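Local coordinates for phycocyanobilin lyase subunit beta (Nostoc sp. PCC 7120, PDB 5N3U), which probably serves, together with its partner subunit CpcE, as a lyase required for chromophorylation of the phycocyanin alpha chain, the product of cpcA, at residues Phe41-Ala50 against Asn75-Thr85; Leu95-Ala103 against Ala134-Ile145. All coordinates share one frame; numbering follows the deposited sequence.

Contact 1. Residues Phe41-Ala50 against Asn75-Thr85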
loop_
_atom_site.group_PDB
_atom_site.type_symbol
_atom_site.label_atom_id
_atom_site.label_comp_id
_atom_site.label_asym_id
_atom_site.label_seq_id
_atom_site.Cartn_x
_atom_site.Cartn_y
_atom_site.Cartn_z
ATOM N N PHE B 41 -13.391 -7.819 8.893
ATOM C CA PHE B 41 -12.230 -7.912 7.981
ATOM C C PHE B 41 -11.175 -6.836 8.282
ATOM O O PHE B 41 -10.018 -6.992 7.990
ATOM C CB PHE B 41 -12.670 -7.723 6.547
ATOM C CG PHE B 41 -13.687 -8.676 6.015
ATOM C CD1 PHE B 41 -13.849 -9.990 6.513
ATOM C CD2 PHE B 41 -14.447 -8.283 4.942
ATOM C CE1 PHE B 41 -14.744 -10.854 5.916
ATOM C CE2 PHE B 41 -15.365 -9.132 4.356
ATOM C CZ PHE B 41 -15.533 -10.427 4.842
ATOM N N GLY B 42 -11.552 -5.764 8.915
ATOM C CA GLY B 42 -10.667 -4.694 9.315
ATOM C C GLY B 42 -9.757 -4.968 10.513
ATOM O O GLY B 42 -8.912 -4.155 10.803
ATOM N N TYR B 43 -9.940 -6.089 11.185
ATOM C CA TYR B 43 -9.118 -6.479 12.309
ATOM C C TYR B 43 -8.320 -7.624 11.795
ATOM O O TYR B 43 -8.876 -8.739 11.464
ATOM C CB TYR B 43 -9.962 -7.058 13.418
ATOM C CG TYR B 43 -11.040 -6.114 13.797
ATOM C CD1 TYR B 43 -10.774 -4.775 14.189
ATOM C CD2 TYR B 43 -12.364 -6.539 13.761
ATOM C CE1 TYR B 43 -11.837 -3.921 14.525
ATOM C CE2 TYR B 43 -13.410 -5.702 14.100
ATOM C CZ TYR B 43 -13.162 -4.419 14.466
ATOM O OH TYR B 43 -14.290 -3.693 14.758
ATOM N N ASN B 44 -7.038 -7.416 11.761
ATOM C CA ASN B 44 -6.215 -8.245 10.880
ATOM C C ASN B 44 -5.872 -9.523 11.534
ATOM O O ASN B 44 -4.723 -9.788 11.928
ATOM C CB ASN B 44 -4.911 -7.540 10.507
ATOM C CG ASN B 44 -4.007 -8.446 9.689
ATOM O OD1 ASN B 44 -4.496 -9.285 8.908
ATOM N ND2 ASN B 44 -2.702 -8.331 9.893
ATOM N N ASN B 45 -6.902 -10.320 11.713
ATOM C CA ASN B 45 -6.778 -11.589 12.264
ATOM C C ASN B 45 -7.373 -12.527 11.222
ATOM O O ASN B 45 -8.580 -12.606 11.093
ATOM C CB ASN B 45 -7.562 -11.686 13.567
ATOM C CG ASN B 45 -7.275 -12.961 14.280
ATOM O OD1 ASN B 45 -7.968 -13.942 14.150
ATOM N ND2 ASN B 45 -6.164 -12.977 14.978
ATOM N N PRO B 46 -6.524 -13.270 10.502
ATOM C CA PRO B 46 -7.025 -14.105 9.455
ATOM C C PRO B 46 -7.961 -15.173 9.873
ATOM O O PRO B 46 -8.875 -15.502 9.112
ATOM C CB PRO B 46 -5.784 -14.746 8.898
ATOM C CG PRO B 46 -4.785 -13.682 9.084
ATOM C CD PRO B 46 -5.061 -13.157 10.433
ATOM N N THR B 47 -7.739 -15.737 11.043
ATOM C CA THR B 47 -8.681 -16.687 11.580
ATOM C C THR B 47 -10.104 -16.092 11.752
ATOM O O THR B 47 -11.042 -16.639 11.215
ATOM C CB THR B 47 -8.153 -17.266 12.923
ATOM O OG1 THR B 47 -6.813 -17.723 12.706
ATOM C CG2 THR B 47 -8.998 -18.469 13.374
ATOM N N ALA B 48 -10.233 -14.983 12.475
ATOM C CA ALA B 48 -11.495 -14.299 12.679
ATOM C C ALA B 48 -12.105 -13.835 11.323
ATOM O O ALA B 48 -13.304 -13.979 11.076
ATOM C CB ALA B 48 -11.322 -13.063 13.575
ATOM N N ALA B 49 -11.303 -13.214 10.480
ATOM C CA ALA B 49 -11.803 -12.770 9.175
ATOM C C ALA B 49 -12.322 -13.959 8.394
ATOM O O ALA B 49 -13.410 -13.905 7.795
ATOM C CB ALA B 49 -10.699 -12.031 8.415
ATOM N N ALA B 50 -11.584 -15.053 8.372
ATOM C CA ALA B 50 -12.021 -16.223 7.574
ATOM C C ALA B 50 -13.346 -16.797 8.083
ATOM O O ALA B 50 -14.203 -17.200 7.302
ATOM C CB ALA B 50 -10.945 -17.291 7.513
ATOM N N ASN B 75 -7.971 -0.091 3.555
ATOM C CA ASN B 75 -7.297 -1.191 4.194
ATOM C C ASN B 75 -7.310 -2.338 3.219
ATOM O O ASN B 75 -8.336 -3.029 3.120
ATOM C CB ASN B 75 -7.919 -1.521 5.597
ATOM C CG ASN B 75 -7.325 -2.755 6.239
ATOM O OD1 ASN B 75 -6.679 -3.557 5.628
ATOM N ND2 ASN B 75 -7.605 -2.938 7.498
ATOM N N TYR B 76 -6.184 -2.585 2.542
ATOM C CA TYR B 76 -6.131 -3.596 1.530
ATOM C C TYR B 76 -6.368 -4.995 2.134
ATOM O O TYR B 76 -6.884 -5.860 1.436
ATOM C CB TYR B 76 -4.857 -3.568 0.692
ATOM C CG TYR B 76 -3.589 -3.945 1.386
ATOM C CD1 TYR B 76 -3.271 -5.262 1.603
ATOM C CD2 TYR B 76 -2.702 -2.949 1.871
ATOM C CE1 TYR B 76 -2.102 -5.637 2.295
ATOM C CE2 TYR B 76 -1.538 -3.315 2.544
ATOM C CZ TYR B 76 -1.279 -4.648 2.793
ATOM O OH TYR B 76 -0.132 -4.982 3.414
ATOM N N GLY B 77 -5.973 -5.185 3.376
ATOM C CA GLY B 77 -6.126 -6.525 4.038
ATOM C C GLY B 77 -7.595 -6.841 4.108
ATOM O O GLY B 77 -8.050 -7.946 3.707
ATOM N N ALA B 78 -8.347 -5.849 4.544
ATOM C CA ALA B 78 -9.830 -6.027 4.656
ATOM C C ALA B 78 -10.497 -6.162 3.332
ATOM O O ALA B 78 -11.375 -7.000 3.121
ATOM C CB ALA B 78 -10.393 -4.846 5.373
ATOM N N ARG B 79 -10.028 -5.358 2.367
ATOM C CA ARG B 79 -10.608 -5.321 1.050
ATOM C C ARG B 79 -10.490 -6.652 0.337
ATOM O O ARG B 79 -11.409 -7.054 -0.397
ATOM C CB ARG B 79 -9.977 -4.148 0.271
ATOM C CG ARG B 79 -10.564 -3.926 -1.068
ATOM C CD ARG B 79 -10.256 -2.501 -1.606
ATOM N NE ARG B 79 -8.851 -2.306 -1.953
ATOM C CZ ARG B 79 -7.919 -1.643 -1.232
ATOM N NH1 ARG B 79 -6.693 -1.564 -1.705
ATOM N NH2 ARG B 79 -8.186 -1.103 -0.018
ATOM N N ALA B 80 -9.386 -7.359 0.556
ATOM C CA ALA B 80 -9.140 -8.580 -0.069
ATOM C C ALA B 80 -10.205 -9.598 0.385
ATOM O O ALA B 80 -10.623 -10.409 -0.381
ATOM C CB ALA B 80 -7.779 -9.088 0.324
ATOM N N TYR B 81 -10.594 -9.539 1.649
ATOM C CA TYR B 81 -11.641 -10.404 2.195
ATOM C C TYR B 81 -12.970 -10.071 1.606
ATOM O O TYR B 81 -13.733 -10.995 1.279
ATOM C CB TYR B 81 -11.736 -10.322 3.737
ATOM C CG TYR B 81 -10.631 -11.077 4.408
ATOM C CD1 TYR B 81 -10.621 -12.478 4.383
ATOM C CD2 TYR B 81 -9.612 -10.417 5.102
ATOM C CE1 TYR B 81 -9.600 -13.202 5.014
ATOM C CE2 TYR B 81 -8.573 -11.120 5.750
ATOM C CZ TYR B 81 -8.572 -12.519 5.670
ATOM O OH TYR B 81 -7.584 -13.242 6.335
ATOM N N SER B 82 -13.299 -8.800 1.424
ATOM C CA SER B 82 -14.549 -8.445 0.751
ATOM C C SER B 82 -14.605 -9.054 -0.635
ATOM O O SER B 82 -15.589 -9.653 -1.037
ATOM C CB SER B 82 -14.761 -6.963 0.652
ATOM O OG SER B 82 -14.988 -6.406 1.910
ATOM N N ILE B 83 -13.541 -8.877 -1.376
ATOM C CA ILE B 83 -13.479 -9.356 -2.732
ATOM C C ILE B 83 -13.537 -10.880 -2.774
ATOM O O ILE B 83 -14.169 -11.459 -3.636
ATOM C CB ILE B 83 -12.246 -8.861 -3.433
ATOM C CG1 ILE B 83 -12.221 -7.309 -3.451
ATOM C CG2 ILE B 83 -12.213 -9.469 -4.839
ATOM C CD1 ILE B 83 -13.403 -6.681 -4.128
ATOM N N ARG B 84 -12.807 -11.541 -1.874
ATOM C CA ARG B 84 -12.845 -12.983 -1.813
ATOM C C ARG B 84 -14.281 -13.538 -1.504
ATOM O O ARG B 84 -14.709 -14.553 -2.040
ATOM C CB ARG B 84 -11.808 -13.513 -0.827
ATOM C CG ARG B 84 -11.551 -15.032 -0.963
ATOM C CD ARG B 84 -10.294 -15.524 -0.224
ATOM N NE ARG B 84 -9.157 -14.584 -0.338
ATOM C CZ ARG B 84 -8.700 -13.746 0.590
ATOM N NH1 ARG B 84 -9.277 -13.609 1.757
ATOM N NH2 ARG B 84 -7.642 -12.976 0.318
ATOM N N THR B 85 -14.971 -12.868 -0.626
ATOM C CA THR B 85 -16.267 -13.221 -0.209
ATOM C C THR B 85 -17.247 -13.022 -1.336
ATOM O O THR B 85 -18.038 -13.937 -1.657
ATOM C CB THR B 85 -16.665 -12.386 0.966
ATOM O OG1 THR B 85 -15.729 -12.590 2.019
ATOM C CG2 THR B 85 -18.004 -12.756 1.459
#
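Two first torsions of similar sense, F41 at -59° and Y81 at -76°, each set the ring beside its own backbone N and turn F41 and Y81 into one another. The closest touch is not ring on ring: Y81 CB sits over the middle of the F41 ring, 3.4 Å from the centroid and nearly on the ring normal, a CH-pi contact. The two rings, with planes at 26°, are slid so far apart that they barely overlap, their centroids lying 5.5 Å from each other. Past that point the Y81 ring runs on to helix 46-50, where A49 CB presses on one of its faces in a second CH-pi contact, 3.5 Å from the centroid. Its hydroxyl ends beside P46, with Y81 OH 3.3 Å from P46 CA. The F41 ring meanwhile reaches along helix 76-85, its CE2 3.6 Å from S82 N and its CZ close to the T85 hydroxyl. T85 OG1 donates to Y81 O at 2.7 Å, coming to the carbonyl from the face opposite T85 N, and also bonds to S53. An alanine in place of F41 is likely to leave Y81 CB without the ring beneath it and open a gap beside S82 and T85. At the helix start, A78 CB lies 3.4 Å from F41 O, while N75 OD1 accepts from A78 N as an N-cap. G42 O accepts from N44 ND2 of the second copy of this protein, and N44 ND2 here donates to G42 O of that copy, so residues 41-45 border that subunit interface. Aromatic packing of these residues and helix 46-59 against an obliquely inclined helix is consistent with neighbouring helices in an alpha-solenoid built with HEAT repeats.

Contact 2. Residues Leu95-Ala103 against Ala134-Ile145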
loop_
_atom_site.group_PDB
_atom_site.type_symbol
_atom_site.label_atom_id
_atom_site.label_comp_id
_atom_site.label_asym_id
_atom_site.label_seq_id
_atom_site.Cartn_x
_atom_site.Cartn_y
_atom_site.Cartn_z
ATOM N N LEU B 95 -19.790 -8.077 -10.679
ATOM C CA LEU B 95 -18.873 -7.922 -11.817
ATOM C C LEU B 95 -18.047 -6.589 -11.799
ATOM O O LEU B 95 -16.793 -6.572 -11.877
ATOM C CB LEU B 95 -19.675 -8.011 -13.084
ATOM C CG LEU B 95 -18.865 -7.779 -14.353
ATOM C CD1 LEU B 95 -17.902 -8.902 -14.617
ATOM C CD2 LEU B 95 -19.725 -7.525 -15.599
ATOM N N ASP B 96 -18.741 -5.469 -11.728
ATOM C CA ASP B 96 -18.017 -4.161 -11.865
ATOM C C ASP B 96 -17.045 -3.905 -10.715
ATOM O O ASP B 96 -15.983 -3.417 -10.947
ATOM C CB ASP B 96 -19.015 -3.010 -11.979
ATOM C CG ASP B 96 -19.857 -3.070 -13.311
ATOM O OD1 ASP B 96 -19.434 -3.646 -14.394
ATOM O OD2 ASP B 96 -20.962 -2.507 -13.292
ATOM N N VAL B 97 -17.419 -4.266 -9.481
ATOM C CA VAL B 97 -16.461 -4.208 -8.395
ATOM C C VAL B 97 -15.256 -5.094 -8.647
ATOM O O VAL B 97 -14.114 -4.715 -8.365
ATOM C CB VAL B 97 -17.106 -4.509 -7.018
ATOM C CG1 VAL B 97 -16.141 -4.893 -5.915
ATOM C CG2 VAL B 97 -17.882 -3.270 -6.598
ATOM N N LEU B 98 -15.470 -6.318 -9.079
ATOM C CA LEU B 98 -14.382 -7.192 -9.329
ATOM C C LEU B 98 -13.474 -6.735 -10.446
ATOM O O LEU B 98 -12.252 -6.868 -10.394
ATOM C CB LEU B 98 -14.857 -8.607 -9.616
ATOM C CG LEU B 98 -15.029 -9.566 -8.488
ATOM C CD1 LEU B 98 -15.545 -8.984 -7.229
ATOM C CD2 LEU B 98 -15.831 -10.783 -8.949
ATOM N N ILE B 99 -14.071 -6.147 -11.455
ATOM C CA ILE B 99 -13.245 -5.582 -12.558
ATOM C C ILE B 99 -12.369 -4.440 -12.104
ATOM O O ILE B 99 -11.126 -4.394 -12.343
ATOM C CB ILE B 99 -14.131 -5.114 -13.684
ATOM C CG1 ILE B 99 -14.643 -6.309 -14.415
ATOM C CG2 ILE B 99 -13.366 -4.209 -14.624
ATOM C CD1 ILE B 99 -15.638 -5.921 -15.512
ATOM N N ASP B 100 -12.931 -3.590 -11.266
ATOM C CA ASP B 100 -12.154 -2.525 -10.720
ATOM C C ASP B 100 -11.021 -2.972 -9.885
ATOM O O ASP B 100 -9.935 -2.439 -9.969
ATOM C CB ASP B 100 -13.031 -1.659 -9.791
ATOM C CG ASP B 100 -13.741 -0.636 -10.540
ATOM O OD1 ASP B 100 -13.359 -0.425 -11.711
ATOM O OD2 ASP B 100 -14.702 -0.017 -10.012
ATOM N N ALA B 101 -11.271 -3.925 -9.022
ATOM C CA ALA B 101 -10.292 -4.503 -8.194
ATOM C C ALA B 101 -9.214 -5.193 -8.948
ATOM O O ALA B 101 -8.058 -4.965 -8.701
ATOM C CB ALA B 101 -10.942 -5.516 -7.274
ATOM N N ALA B 102 -9.566 -5.999 -9.923
ATOM C CA ALA B 102 -8.571 -6.652 -10.737
ATOM C C ALA B 102 -7.716 -5.700 -11.549
ATOM O O ALA B 102 -6.518 -5.891 -11.675
ATOM C CB ALA B 102 -9.233 -7.631 -11.634
ATOM N N ALA B 103 -8.336 -4.694 -12.140
ATOM C CA ALA B 103 -7.666 -3.787 -13.076
ATOM C C ALA B 103 -6.928 -2.615 -12.454
ATOM O O ALA B 103 -5.905 -2.180 -13.015
ATOM C CB ALA B 103 -8.697 -3.257 -14.103
ATOM N N ALA B 134 -21.926 -9.914 -19.631
ATOM C CA ALA B 134 -21.124 -9.901 -18.447
ATOM C C ALA B 134 -19.835 -10.778 -18.541
ATOM O O ALA B 134 -18.724 -10.308 -18.187
ATOM C CB ALA B 134 -21.946 -10.312 -17.301
ATOM N N PRO B 135 -19.982 -12.054 -18.963
ATOM C CA PRO B 135 -18.789 -12.905 -19.036
ATOM C C PRO B 135 -17.822 -12.414 -20.037
ATOM O O PRO B 135 -16.640 -12.587 -19.910
ATOM C CB PRO B 135 -19.356 -14.302 -19.379
ATOM C CG PRO B 135 -20.713 -14.069 -19.856
ATOM C CD PRO B 135 -21.209 -12.848 -19.127
ATOM N N LYS B 136 -18.319 -11.731 -21.047
ATOM C CA LYS B 136 -17.450 -11.179 -22.010
ATOM C C LYS B 136 -16.656 -9.996 -21.446
ATOM O O LYS B 136 -15.512 -9.829 -21.772
ATOM C CB LYS B 136 -18.258 -10.801 -23.294
ATOM C CG LYS B 136 -17.518 -9.922 -24.282
ATOM C CD LYS B 136 -16.311 -10.587 -24.944
ATOM C CE LYS B 136 -15.555 -9.592 -25.859
ATOM N NZ LYS B 136 -14.201 -10.051 -26.274
ATOM N N LYS B 137 -17.242 -9.198 -20.593
ATOM C CA LYS B 137 -16.496 -8.108 -19.970
ATOM C C LYS B 137 -15.462 -8.693 -19.003
ATOM O O LYS B 137 -14.383 -8.179 -18.851
ATOM C CB LYS B 137 -17.429 -7.211 -19.143
ATOM C CG LYS B 137 -18.535 -6.493 -19.863
ATOM C CD LYS B 137 -18.053 -5.599 -20.985
ATOM C CE LYS B 137 -17.316 -4.339 -20.456
ATOM N NZ LYS B 137 -16.720 -3.782 -21.743
ATOM N N ALA B 138 -15.818 -9.784 -18.318
ATOM C CA ALA B 138 -14.865 -10.431 -17.428
ATOM C C ALA B 138 -13.650 -10.915 -18.186
ATOM O O ALA B 138 -12.512 -10.629 -17.813
ATOM C CB ALA B 138 -15.537 -11.560 -16.704
ATOM N N LEU B 139 -13.906 -11.532 -19.333
ATOM C CA LEU B 139 -12.861 -11.975 -20.199
ATOM C C LEU B 139 -11.983 -10.841 -20.601
ATOM O O LEU B 139 -10.751 -10.948 -20.482
ATOM C CB LEU B 139 -13.482 -12.702 -21.445
ATOM C CG LEU B 139 -12.488 -13.053 -22.542
ATOM C CD1 LEU B 139 -11.439 -14.005 -22.006
ATOM C CD2 LEU B 139 -13.199 -13.642 -23.785
ATOM N N GLU B 140 -12.546 -9.724 -21.032
ATOM C CA GLU B 140 -11.707 -8.580 -21.472
ATOM C C GLU B 140 -10.769 -8.168 -20.362
ATOM O O GLU B 140 -9.618 -7.850 -20.586
ATOM C CB GLU B 140 -12.550 -7.360 -21.901
ATOM C CG GLU B 140 -13.359 -7.575 -23.176
ATOM C CD GLU B 140 -14.592 -6.585 -23.402
ATOM O OE1 GLU B 140 -14.816 -5.510 -22.705
ATOM O OE2 GLU B 140 -15.426 -6.934 -24.277
ATOM N N THR B 141 -11.275 -8.132 -19.126
ATOM C CA THR B 141 -10.422 -7.710 -18.030
ATOM C C THR B 141 -9.362 -8.722 -17.760
ATOM O O THR B 141 -8.230 -8.339 -17.459
ATOM C CB THR B 141 -11.260 -7.470 -16.753
ATOM O OG1 THR B 141 -11.965 -6.262 -16.989
ATOM C CG2 THR B 141 -10.412 -7.077 -15.568
ATOM N N LEU B 142 -9.728 -9.993 -17.777
ATOM C CA LEU B 142 -8.752 -11.030 -17.532
ATOM C C LEU B 142 -7.658 -11.065 -18.575
ATOM O O LEU B 142 -6.496 -11.325 -18.253
ATOM C CB LEU B 142 -9.398 -12.373 -17.433
ATOM C CG LEU B 142 -10.141 -12.651 -16.137
ATOM C CD1 LEU B 142 -11.030 -13.816 -16.286
ATOM C CD2 LEU B 142 -9.194 -12.963 -15.014
ATOM N N LEU B 143 -8.016 -10.790 -19.821
ATOM C CA LEU B 143 -7.010 -10.686 -20.884
ATOM C C LEU B 143 -6.088 -9.526 -20.638
ATOM O O LEU B 143 -4.838 -9.614 -20.788
ATOM C CB LEU B 143 -7.662 -10.565 -22.270
ATOM C CG LEU B 143 -8.502 -11.740 -22.733
ATOM C CD1 LEU B 143 -9.195 -11.422 -24.072
ATOM C CD2 LEU B 143 -7.642 -12.986 -22.904
ATOM N N PHE B 144 -6.660 -8.409 -20.225
ATOM C CA PHE B 144 -5.828 -7.285 -19.875
ATOM C C PHE B 144 -4.865 -7.532 -18.711
ATOM O O PHE B 144 -3.669 -7.164 -18.792
ATOM C CB PHE B 144 -6.732 -6.069 -19.667
ATOM C CG PHE B 144 -6.054 -4.864 -19.172
ATOM C CD1 PHE B 144 -5.411 -4.049 -20.052
ATOM C CD2 PHE B 144 -6.185 -4.450 -17.852
ATOM C CE1 PHE B 144 -4.816 -2.912 -19.630
ATOM C CE2 PHE B 144 -5.532 -3.268 -17.402
ATOM C CZ PHE B 144 -4.890 -2.484 -18.302
ATOM N N ILE B 145 -5.338 -8.131 -17.614
ATOM C CA ILE B 145 -4.400 -8.278 -16.484
ATOM C C ILE B 145 -3.389 -9.408 -16.681
ATOM O O ILE B 145 -2.424 -9.468 -15.949
ATOM C CB ILE B 145 -5.097 -8.408 -15.117
ATOM C CG1 ILE B 145 -5.979 -9.635 -15.059
ATOM C CG2 ILE B 145 -5.955 -7.168 -14.884
ATOM C CD1 ILE B 145 -6.340 -9.967 -13.645
#
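L95 opens the contact by spreading its two methyls against A134 and A138, one turn apart on the partner helix: CD2 lies 3.9 Å from A134 CB, while CD1 reaches A138 CB at 4.1 Å. Its CG stands anti to the backbone N (chi1 176°), which carries the branch toward helix 134-145. One turn on, I99 meets T141, the side chains crossing obliquely; I99 CG2 comes to 3.4 Å from T141 OG1, and CD1 extends to the backbone and CB of K137. The ammonium of K137 turns elsewhere, to E140 OE1 on its syn lone pair and to D64 of a phycocyanobilin lyase subunit alpha chain. A102 then faces both T141 and I145: its CB is 4.1 Å from T141 CG2, and its carbonyl O is 3.5 Å from I145 CG2. A103 closes the series with looser contacts to the same two residues. The axes approach to 10.0 Å at only 7°, and the nearest CA pairs, L95-A134, I99-T141 and A103-I145, step by four residues on helix 95-103, and by seven then four on 134-145. Small and branched residues meeting along two nearly parallel helices fit the stacked-helix layer of a HEAT-repeat alpha-solenoid.

In the fold
The two contacts follow one another in sequence, 41-85 and then 95-145, and their centres lie about 21 Å apart on opposite sides of the chain's centre. The bridge between them is the consecutive pair of helices 76-89 and 95-104: I83, on the former, packs through CD1 against V97 CG1 at 3.7 Å and also touches L98 and A101. Helices 46-59, 76-89, 95-104 and 130-145 are thus linked in series, as expected of an all-helical solenoid without strands. Both contacts also border chains of the alpha subunit, through R79 and R84 in contact 1 and D96 and K137 in contact 2, consistent with the CpcE-CpcF association that forms the lyase.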